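Local atomic coordinates of FOKI restriction endonuclease (Planomicrobium okeanokoites, PDB entry 2FOK), a protein that cleaves double-stranded DNA as a type IIS restriction endonuclease, joining DNA-recognition modules to a cleavage domain that works by metal-ion catalysis. Residues A[162-170]-A[271-279]; A[175-183]-A[193-201]. All coordinates share one frame; numbering follows the deposited sequence.

Contact 1. Residues A[162-170]-A[271-279]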
loop_
_atom_site.group_PDB
_atom_site.type_symbol
_atom_site.label_atom_id
_atom_site.label_comp_id
_atom_site.label_asym_id
_atom_site.label_seq_id
_atom_site.Cartn_x
_atom_site.Cartn_y
_atom_site.Cartn_z
ATOM N N ALA A 162 9.919 7.815 -7.053
ATOM C CA ALA A 162 9.859 9.243 -7.362
ATOM C C ALA A 162 9.750 9.372 -8.872
ATOM O O ALA A 162 8.957 10.151 -9.385
ATOM C CB ALA A 162 11.115 9.948 -6.867
ATOM N N ILE A 163 10.551 8.595 -9.590
ATOM C CA ILE A 163 10.491 8.631 -11.047
ATOM C C ILE A 163 9.098 8.196 -11.496
ATOM O O ILE A 163 8.556 8.738 -12.451
ATOM C CB ILE A 163 11.559 7.713 -11.683
ATOM C CG1 ILE A 163 12.956 8.262 -11.373
ATOM C CG2 ILE A 163 11.351 7.629 -13.201
ATOM C CD1 ILE A 163 13.104 9.758 -11.605
ATOM N N ARG A 164 8.520 7.224 -10.795
ATOM C CA ARG A 164 7.179 6.740 -11.117
ATOM C C ARG A 164 6.140 7.816 -10.849
ATOM O O ARG A 164 5.204 7.977 -11.622
ATOM C CB ARG A 164 6.820 5.502 -10.293
ATOM C CG ARG A 164 5.408 5.009 -10.552
ATOM C CD ARG A 164 5.163 4.826 -12.059
ATOM N NE ARG A 164 3.985 4.004 -12.335
ATOM C CZ ARG A 164 3.598 3.627 -13.554
ATOM N NH1 ARG A 164 4.291 3.994 -14.621
ATOM N NH2 ARG A 164 2.503 2.894 -13.708
ATOM N N ILE A 165 6.283 8.544 -9.746
ATOM C CA ILE A 165 5.323 9.601 -9.463
ATOM C C ILE A 165 5.410 10.652 -10.581
ATOM O O ILE A 165 4.388 11.187 -11.014
ATOM C CB ILE A 165 5.586 10.272 -8.080
ATOM C CG1 ILE A 165 5.314 9.274 -6.946
ATOM C CG2 ILE A 165 4.675 11.485 -7.898
ATOM C CD1 ILE A 165 3.832 9.054 -6.627
ATOM N N LEU A 166 6.630 10.928 -11.053
ATOM C CA LEU A 166 6.855 11.915 -12.117
ATOM C C LEU A 166 6.276 11.480 -13.458
ATOM O O LEU A 166 5.822 12.304 -14.246
ATOM C CB LEU A 166 8.348 12.177 -12.292
ATOM C CG LEU A 166 9.083 12.946 -11.194
ATOM C CD1 LEU A 166 10.445 13.355 -11.743
ATOM C CD2 LEU A 166 8.284 14.172 -10.741
ATOM N N THR A 167 6.311 10.178 -13.718
ATOM C CA THR A 167 5.776 9.639 -14.959
ATOM C C THR A 167 4.261 9.762 -14.984
ATOM O O THR A 167 3.670 10.003 -16.033
ATOM C CB THR A 167 6.161 8.150 -15.132
ATOM O OG1 THR A 167 7.590 8.021 -15.124
ATOM C CG2 THR A 167 5.621 7.605 -16.449
ATOM N N LEU A 168 3.638 9.608 -13.818
ATOM C CA LEU A 168 2.182 9.688 -13.697
ATOM C C LEU A 168 1.627 11.106 -13.806
ATOM O O LEU A 168 0.426 11.291 -13.956
ATOM C CB LEU A 168 1.734 9.077 -12.366
ATOM C CG LEU A 168 1.998 7.580 -12.198
ATOM C CD1 LEU A 168 1.723 7.148 -10.772
ATOM C CD2 LEU A 168 1.113 6.825 -13.151
ATOM N N LEU A 169 2.500 12.103 -13.726
ATOM C CA LEU A 169 2.063 13.494 -13.803
ATOM C C LEU A 169 2.601 14.176 -15.066
ATOM O O LEU A 169 2.322 15.347 -15.319
ATOM C CB LEU A 169 2.553 14.253 -12.563
ATOM C CG LEU A 169 2.031 13.863 -11.178
ATOM C CD1 LEU A 169 2.803 14.612 -10.110
ATOM C CD2 LEU A 169 0.556 14.201 -11.062
ATOM N N GLU A 170 3.348 13.419 -15.865
ATOM C CA GLU A 170 3.979 13.937 -17.073
ATOM C C GLU A 170 3.100 14.698 -18.066
ATOM O O GLU A 170 3.594 15.599 -18.756
ATOM C CB GLU A 170 4.725 12.807 -17.796
ATOM C CG GLU A 170 3.853 11.711 -18.364
ATOM C CD GLU A 170 4.673 10.616 -19.026
ATOM O OE1 GLU A 170 5.922 10.652 -18.921
ATOM O OE2 GLU A 170 4.074 9.719 -19.655
ATOM N N GLY A 271 10.561 19.535 -13.122
ATOM C CA GLY A 271 10.217 18.136 -12.960
ATOM C C GLY A 271 10.197 17.359 -14.265
ATOM O O GLY A 271 10.508 16.168 -14.291
ATOM N N LEU A 272 9.823 18.025 -15.353
ATOM C CA LEU A 272 9.770 17.381 -16.664
ATOM C C LEU A 272 11.179 17.194 -17.239
ATOM O O LEU A 272 11.432 16.261 -18.007
ATOM C CB LEU A 272 8.907 18.216 -17.621
ATOM C CG LEU A 272 7.393 18.008 -17.493
ATOM C CD1 LEU A 272 6.651 19.281 -17.857
ATOM C CD2 LEU A 272 6.959 16.859 -18.406
ATOM N N LYS A 273 12.085 18.097 -16.867
ATOM C CA LYS A 273 13.476 18.042 -17.314
ATOM C C LYS A 273 14.139 16.822 -16.677
ATOM O O LYS A 273 14.911 16.109 -17.316
ATOM C CB LYS A 273 14.237 19.293 -16.864
ATOM C CG LYS A 273 13.971 20.546 -17.675
ATOM C CD LYS A 273 14.811 21.708 -17.152
ATOM C CE LYS A 273 14.296 23.047 -17.666
ATOM N NZ LYS A 273 14.061 23.991 -16.547
ATOM N N VAL A 274 13.829 16.610 -15.403
ATOM C CA VAL A 274 14.367 15.500 -14.630
ATOM C C VAL A 274 13.807 14.200 -15.201
ATOM O O VAL A 274 14.526 13.218 -15.336
ATOM C CB VAL A 274 13.975 15.656 -13.125
ATOM C CG1 VAL A 274 14.019 14.324 -12.407
ATOM C CG2 VAL A 274 14.903 16.663 -12.448
ATOM N N LEU A 275 12.526 14.209 -15.556
ATOM C CA LEU A 275 11.883 13.021 -16.113
ATOM C C LEU A 275 12.395 12.757 -17.521
ATOM O O LEU A 275 12.694 11.616 -17.882
ATOM C CB LEU A 275 10.356 13.205 -16.152
ATOM C CG LEU A 275 9.406 11.996 -16.119
ATOM C CD1 LEU A 275 8.440 12.091 -17.286
ATOM C CD2 LEU A 275 10.164 10.698 -16.179
ATOM N N ARG A 276 12.484 13.816 -18.316
ATOM C CA ARG A 276 12.960 13.703 -19.687
ATOM C C ARG A 276 14.332 13.022 -19.713
ATOM O O ARG A 276 14.560 12.095 -20.491
ATOM C CB ARG A 276 13.040 15.097 -20.322
ATOM C CG ARG A 276 12.548 15.173 -21.760
ATOM C CD ARG A 276 11.162 15.810 -21.858
ATOM N NE ARG A 276 10.162 15.083 -21.081
ATOM C CZ ARG A 276 9.968 13.768 -21.152
ATOM N NH1 ARG A 276 10.707 13.026 -21.969
ATOM N NH2 ARG A 276 9.041 13.187 -20.399
ATOM N N ARG A 277 15.239 13.480 -18.852
ATOM C CA ARG A 277 16.577 12.904 -18.777
ATOM C C ARG A 277 16.555 11.475 -18.215
ATOM O O ARG A 277 17.400 10.655 -18.571
ATOM C CB ARG A 277 17.490 13.792 -17.914
ATOM C CG ARG A 277 18.481 13.009 -17.032
ATOM C CD ARG A 277 19.622 13.866 -16.495
ATOM N NE ARG A 277 20.863 13.099 -16.424
ATOM C CZ ARG A 277 21.778 13.223 -15.469
ATOM N NH1 ARG A 277 21.603 14.096 -14.483
ATOM N NH2 ARG A 277 22.863 12.457 -15.484
ATOM N N ALA A 278 15.594 11.182 -17.339
ATOM C CA ALA A 278 15.475 9.851 -16.734
ATOM C C ALA A 278 14.920 8.843 -17.729
ATOM O O ALA A 278 15.050 7.619 -17.557
ATOM C CB ALA A 278 14.566 9.910 -15.504
ATOM N N LYS A 279 14.293 9.366 -18.773
ATOM C CA LYS A 279 13.706 8.520 -19.800
ATOM C C LYS A 279 14.752 8.122 -20.828
ATOM O O LYS A 279 14.685 7.033 -21.411
ATOM C CB LYS A 279 12.541 9.247 -20.472
ATOM C CG LYS A 279 11.201 8.553 -20.279
ATOM C CD LYS A 279 10.258 9.355 -19.395
ATOM C CE LYS A 279 8.918 8.652 -19.259
ATOM N NZ LYS A 279 8.042 8.829 -20.459
#
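Leu166 and Leu275 mark the crossing of two helices whose segments 162-169 and 271-279 run at a signed angle of -110°, their axes 10.0 Å apart at closest approach. Both helices belong to subdomain 2 of the recognition domain, of the helix-turn-helix clan, and lie about a hundred residues apart in sequence. Leu275 points at the facing helix: its CG, roughly anti to the backbone N (chi1 -154°), rests on CB of Leu166 at 4.0 Å, and its two methyls part, CD2 to OG1 of Thr167 and CD1 to OE1 of Glu170. Beside it, CD1 of Leu166 meets CG1 of Val274 at 3.8 Å, the two side chains crossing at about a right angle. Leu234 of helix 222-236 also packs on Leu166, and Ile153 of helix 146-157 on Val274. One turn earlier in helix 160-169, Ile163 CD1 touches Ala278 CB at 4.2 Å. The rotation of Thr167 is fixed within its own helix, where OG1 donates to Ile163 O from above the carbonyl plane (2.9 Å) while Thr167 N reaches the same oxygen from the opposite face. Toward the C-terminal ends of the two segments the contact turns ionic. Arg276 NH2 lies near Glu170 OE1 but beyond salt-bridge distance, whereas Lys279, its chain bent at chi2 and chi4, brings NZ to the syn lone pair of Glu170 OE1 at 3.2 Å.

Contact 2. Residues A[175-183]-A[193-201]; sequences LTKFDLGKN and TSLPEGILL
Phe178 pushes its ring into the corner made by Leu195 and Leu200, and here the packing is tight: CD2 of Leu200 comes to 3.2 Å from CZ of Phe178, the side chains crossing at about a right angle. Carbonyl O of Leu195 approaches CD1 of Phe178 obliquely at 3.6 Å, while CG of Lys177 lies over one face of the ring, offset toward its rim. Ser194 OG nears Phe178 O and the backbone at Gly181, where a CB would crowd it; its hydrogen bond goes to Asp224 of helix 222-236. The helical segments 177-181 and 197-201 run nearly antiparallel, at 154°, within the same helix-turn-helix-clan subdomain. Thr176 is the N-cap of helix 177-181, its OG1 accepting a weak capping bond from Asp179 N, and that hydroxyl also donates to OE2 of Glu197 in a short bond of 2.5 Å, on the anti side of the carboxylate and 21° out of its plane. With CG anti to the backbone N (chi1 180°), the extended Glu197 chain reaches across to this cap. Away from the Phe178 ring, around this same carboxylate, the contact is looser and bridged by water. Asp179 OD2 stands 3.6 Å from Glu197 OE2, a pair of like charges that may raise the pKa of one carboxylate. One water donates to Asp179 OD1 and accepts from Glu197 N; a second donates to Glu197 OE1 at 2.9 Å and weakly to Asp179 OD2. Were Glu197 replaced by an alanine, the Thr176 hydroxyl would probably lose its acceptor, and the second water one of its two carboxylate partners. Pro196 touches Lys427 and Glu430 of helix 421-436 in the cleavage domain.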
loop_
_atom_site.group_PDB
_atom_site.type_symbol
_atom_site.label_atom_id
_atom_site.label_comp_id
_atom_site.label_asym_id
_atom_site.label_seq_id
_atom_site.Cartn_x
_atom_site.Cartn_y
_atom_site.Cartn_z
ATOM N N LEU A 175 -3.409 15.220 -9.893
ATOM C CA LEU A 175 -3.914 14.054 -9.180
ATOM C C LEU A 175 -3.734 14.013 -7.664
ATOM O O LEU A 175 -2.813 14.627 -7.103
ATOM C CB LEU A 175 -3.309 12.792 -9.802
ATOM C CG LEU A 175 -3.152 12.785 -11.325
ATOM C CD1 LEU A 175 -2.354 11.557 -11.752
ATOM C CD2 LEU A 175 -4.531 12.768 -11.989
ATOM N N THR A 176 -4.639 13.276 -7.014
ATOM C CA THR A 176 -4.625 13.086 -5.570
ATOM C C THR A 176 -3.736 11.882 -5.294
ATOM O O THR A 176 -3.392 11.132 -6.216
ATOM C CB THR A 176 -6.036 12.775 -5.004
ATOM O OG1 THR A 176 -6.585 11.628 -5.671
ATOM C CG2 THR A 176 -6.963 13.953 -5.198
ATOM N N LYS A 177 -3.379 11.708 -4.025
ATOM C CA LYS A 177 -2.534 10.609 -3.578
ATOM C C LYS A 177 -3.163 9.260 -3.924
ATOM O O LYS A 177 -2.459 8.257 -4.092
ATOM C CB LYS A 177 -2.350 10.706 -2.071
ATOM C CG LYS A 177 -3.673 10.742 -1.305
ATOM C CD LYS A 177 -3.453 10.617 0.194
ATOM C CE LYS A 177 -4.208 11.707 0.959
ATOM N NZ LYS A 177 -4.372 11.374 2.398
ATOM N N PHE A 178 -4.494 9.246 -4.024
ATOM C CA PHE A 178 -5.246 8.028 -4.346
ATOM C C PHE A 178 -5.137 7.663 -5.815
ATOM O O PHE A 178 -5.031 6.479 -6.156
ATOM C CB PHE A 178 -6.733 8.189 -4.006
ATOM C CG PHE A 178 -6.983 8.743 -2.643
ATOM C CD1 PHE A 178 -7.011 7.905 -1.532
ATOM C CD2 PHE A 178 -7.194 10.109 -2.465
ATOM C CE1 PHE A 178 -7.245 8.420 -0.266
ATOM C CE2 PHE A 178 -7.428 10.628 -1.199
ATOM C CZ PHE A 178 -7.454 9.783 -0.099
ATOM N N ASP A 179 -5.194 8.678 -6.677
ATOM C CA ASP A 179 -5.097 8.480 -8.130
ATOM C C ASP A 179 -3.689 8.095 -8.511
ATOM O O ASP A 179 -3.449 7.533 -9.576
ATOM C CB ASP A 179 -5.447 9.757 -8.873
ATOM C CG ASP A 179 -6.879 9.790 -9.311
ATOM O OD1 ASP A 179 -7.544 8.739 -9.186
ATOM O OD2 ASP A 179 -7.330 10.867 -9.771
ATOM N N LEU A 180 -2.752 8.454 -7.641
ATOM C CA LEU A 180 -1.348 8.150 -7.839
ATOM C C LEU A 180 -1.066 6.816 -7.182
ATOM O O LEU A 180 -0.428 5.947 -7.770
ATOM C CB LEU A 180 -0.489 9.249 -7.210
ATOM C CG LEU A 180 -0.472 10.543 -8.029
ATOM C CD1 LEU A 180 0.004 11.717 -7.173
ATOM C CD2 LEU A 180 0.422 10.355 -9.241
ATOM N N GLY A 181 -1.581 6.644 -5.969
ATOM C CA GLY A 181 -1.365 5.412 -5.226
ATOM C C GLY A 181 -1.783 4.128 -5.909
ATOM O O GLY A 181 -1.148 3.095 -5.729
ATOM N N LYS A 182 -2.851 4.186 -6.696
ATOM C CA LYS A 182 -3.355 3.016 -7.400
ATOM C C LYS A 182 -2.398 2.488 -8.475
ATOM O O LYS A 182 -2.525 1.348 -8.934
ATOM C CB LYS A 182 -4.708 3.347 -8.024
ATOM C CG LYS A 182 -4.713 4.630 -8.831
ATOM C CD LYS A 182 -6.073 4.870 -9.455
ATOM C CE LYS A 182 -5.977 5.881 -10.568
ATOM N NZ LYS A 182 -6.441 5.311 -11.848
ATOM N N ASN A 183 -1.442 3.317 -8.875
ATOM C CA ASN A 183 -0.474 2.928 -9.890
ATOM C C ASN A 183 0.951 3.040 -9.339
ATOM O O ASN A 183 1.909 3.253 -10.083
ATOM C CB ASN A 183 -0.648 3.817 -11.123
ATOM C CG ASN A 183 -1.920 3.501 -11.892
ATOM O OD1 ASN A 183 -2.173 2.352 -12.252
ATOM N ND2 ASN A 183 -2.724 4.520 -12.148
ATOM N N THR A 193 -1.744 -0.848 -0.912
ATOM C CA THR A 193 -3.183 -0.741 -1.130
ATOM C C THR A 193 -3.584 0.712 -1.382
ATOM O O THR A 193 -2.925 1.635 -0.913
ATOM C CB THR A 193 -3.973 -1.257 0.094
ATOM O OG1 THR A 193 -3.786 -0.353 1.181
ATOM C CG2 THR A 193 -3.496 -2.638 0.514
ATOM N N SER A 194 -4.667 0.913 -2.122
ATOM C CA SER A 194 -5.136 2.263 -2.420
ATOM C C SER A 194 -6.656 2.308 -2.317
ATOM O O SER A 194 -7.342 1.384 -2.759
ATOM C CB SER A 194 -4.694 2.689 -3.834
ATOM O OG SER A 194 -5.018 4.051 -4.115
ATOM N N LEU A 195 -7.176 3.378 -1.728
ATOM C CA LEU A 195 -8.614 3.539 -1.573
ATOM C C LEU A 195 -9.227 4.224 -2.783
ATOM O O LEU A 195 -8.774 5.296 -3.192
ATOM C CB LEU A 195 -8.944 4.391 -0.344
ATOM C CG LEU A 195 -8.245 4.152 0.991
ATOM C CD1 LEU A 195 -8.684 5.233 1.977
ATOM C CD2 LEU A 195 -8.593 2.779 1.515
ATOM N N PRO A 196 -10.251 3.605 -3.391
ATOM C CA PRO A 196 -10.898 4.222 -4.555
ATOM C C PRO A 196 -11.291 5.660 -4.194
ATOM O O PRO A 196 -12.061 5.886 -3.276
ATOM C CB PRO A 196 -12.115 3.335 -4.796
ATOM C CG PRO A 196 -11.724 2.000 -4.225
ATOM C CD PRO A 196 -10.830 2.290 -3.057
ATOM N N GLU A 197 -10.734 6.625 -4.910
ATOM C CA GLU A 197 -10.998 8.037 -4.654
ATOM C C GLU A 197 -12.493 8.328 -4.623
ATOM O O GLU A 197 -13.013 8.852 -3.638
ATOM C CB GLU A 197 -10.323 8.885 -5.734
ATOM C CG GLU A 197 -10.540 10.365 -5.571
ATOM C CD GLU A 197 -10.027 11.141 -6.752
ATOM O OE1 GLU A 197 -10.718 11.153 -7.800
ATOM O OE2 GLU A 197 -8.931 11.733 -6.635
ATOM N N GLY A 198 -13.183 7.998 -5.710
ATOM C CA GLY A 198 -14.613 8.224 -5.766
ATOM C C GLY A 198 -15.307 7.736 -4.507
ATOM O O GLY A 198 -16.154 8.430 -3.959
ATOM N N ILE A 199 -14.940 6.544 -4.041
ATOM C CA ILE A 199 -15.544 5.971 -2.845
ATOM C C ILE A 199 -15.147 6.736 -1.578
ATOM O O ILE A 199 -15.940 6.855 -0.645
ATOM C CB ILE A 199 -15.170 4.468 -2.685
ATOM C CG1 ILE A 199 -15.914 3.636 -3.738
ATOM C CG2 ILE A 199 -15.546 3.969 -1.286
ATOM C CD1 ILE A 199 -15.564 2.173 -3.732
ATOM N N LEU A 200 -13.934 7.269 -1.542
ATOM C CA LEU A 200 -13.510 8.013 -0.368
ATOM C C LEU A 200 -14.154 9.406 -0.291
ATOM O O LEU A 200 -14.439 9.906 0.797
ATOM C CB LEU A 200 -11.979 8.143 -0.326
ATOM C CG LEU A 200 -11.524 9.016 0.861
ATOM C CD1 LEU A 200 -10.824 8.163 1.911
ATOM C CD2 LEU A 200 -10.629 10.140 0.363
ATOM N N LEU A 201 -14.378 10.030 -1.440
ATOM C CA LEU A 201 -14.981 11.356 -1.472
ATOM C C LEU A 201 -16.436 11.297 -0.997
ATOM O O LEU A 201 -16.974 12.279 -0.473
ATOM C CB LEU A 201 -14.914 11.934 -2.887
ATOM C CG LEU A 201 -13.616 12.662 -3.243
ATOM C CD1 LEU A 201 -13.531 12.869 -4.747
ATOM C CD2 LEU A 201 -13.573 13.992 -2.516
HETATM O O HOH W 1 -8.735 6.728 -7.330
HETATM O O HOH W 2 -10.368 12.338 -10.449
#

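In the fold
After the first recognition subdomain, the chain passes through helix 160-169, the first half of contact 1, and soon forms strand 175-176 and helix 177-181. A linker of nine residues, neither helix nor strand, then brings it back to 193-201, where contact 2 closes a short loop. Helices 209-218 and 222-236 and the hairpin 240-248/258-267 follow before helix 269-279 closes contact 1 over 100 intervening residues, so that contact 2 is nested inside it. The two are also joined directly, by packing of Leu168 on Leu180 and by a probable hydrogen bond from Arg164 NE to Asn183 O. Contact 1 thus ties helix 160-169 to helix 269-279, while 193-201 faces the cleavage domain.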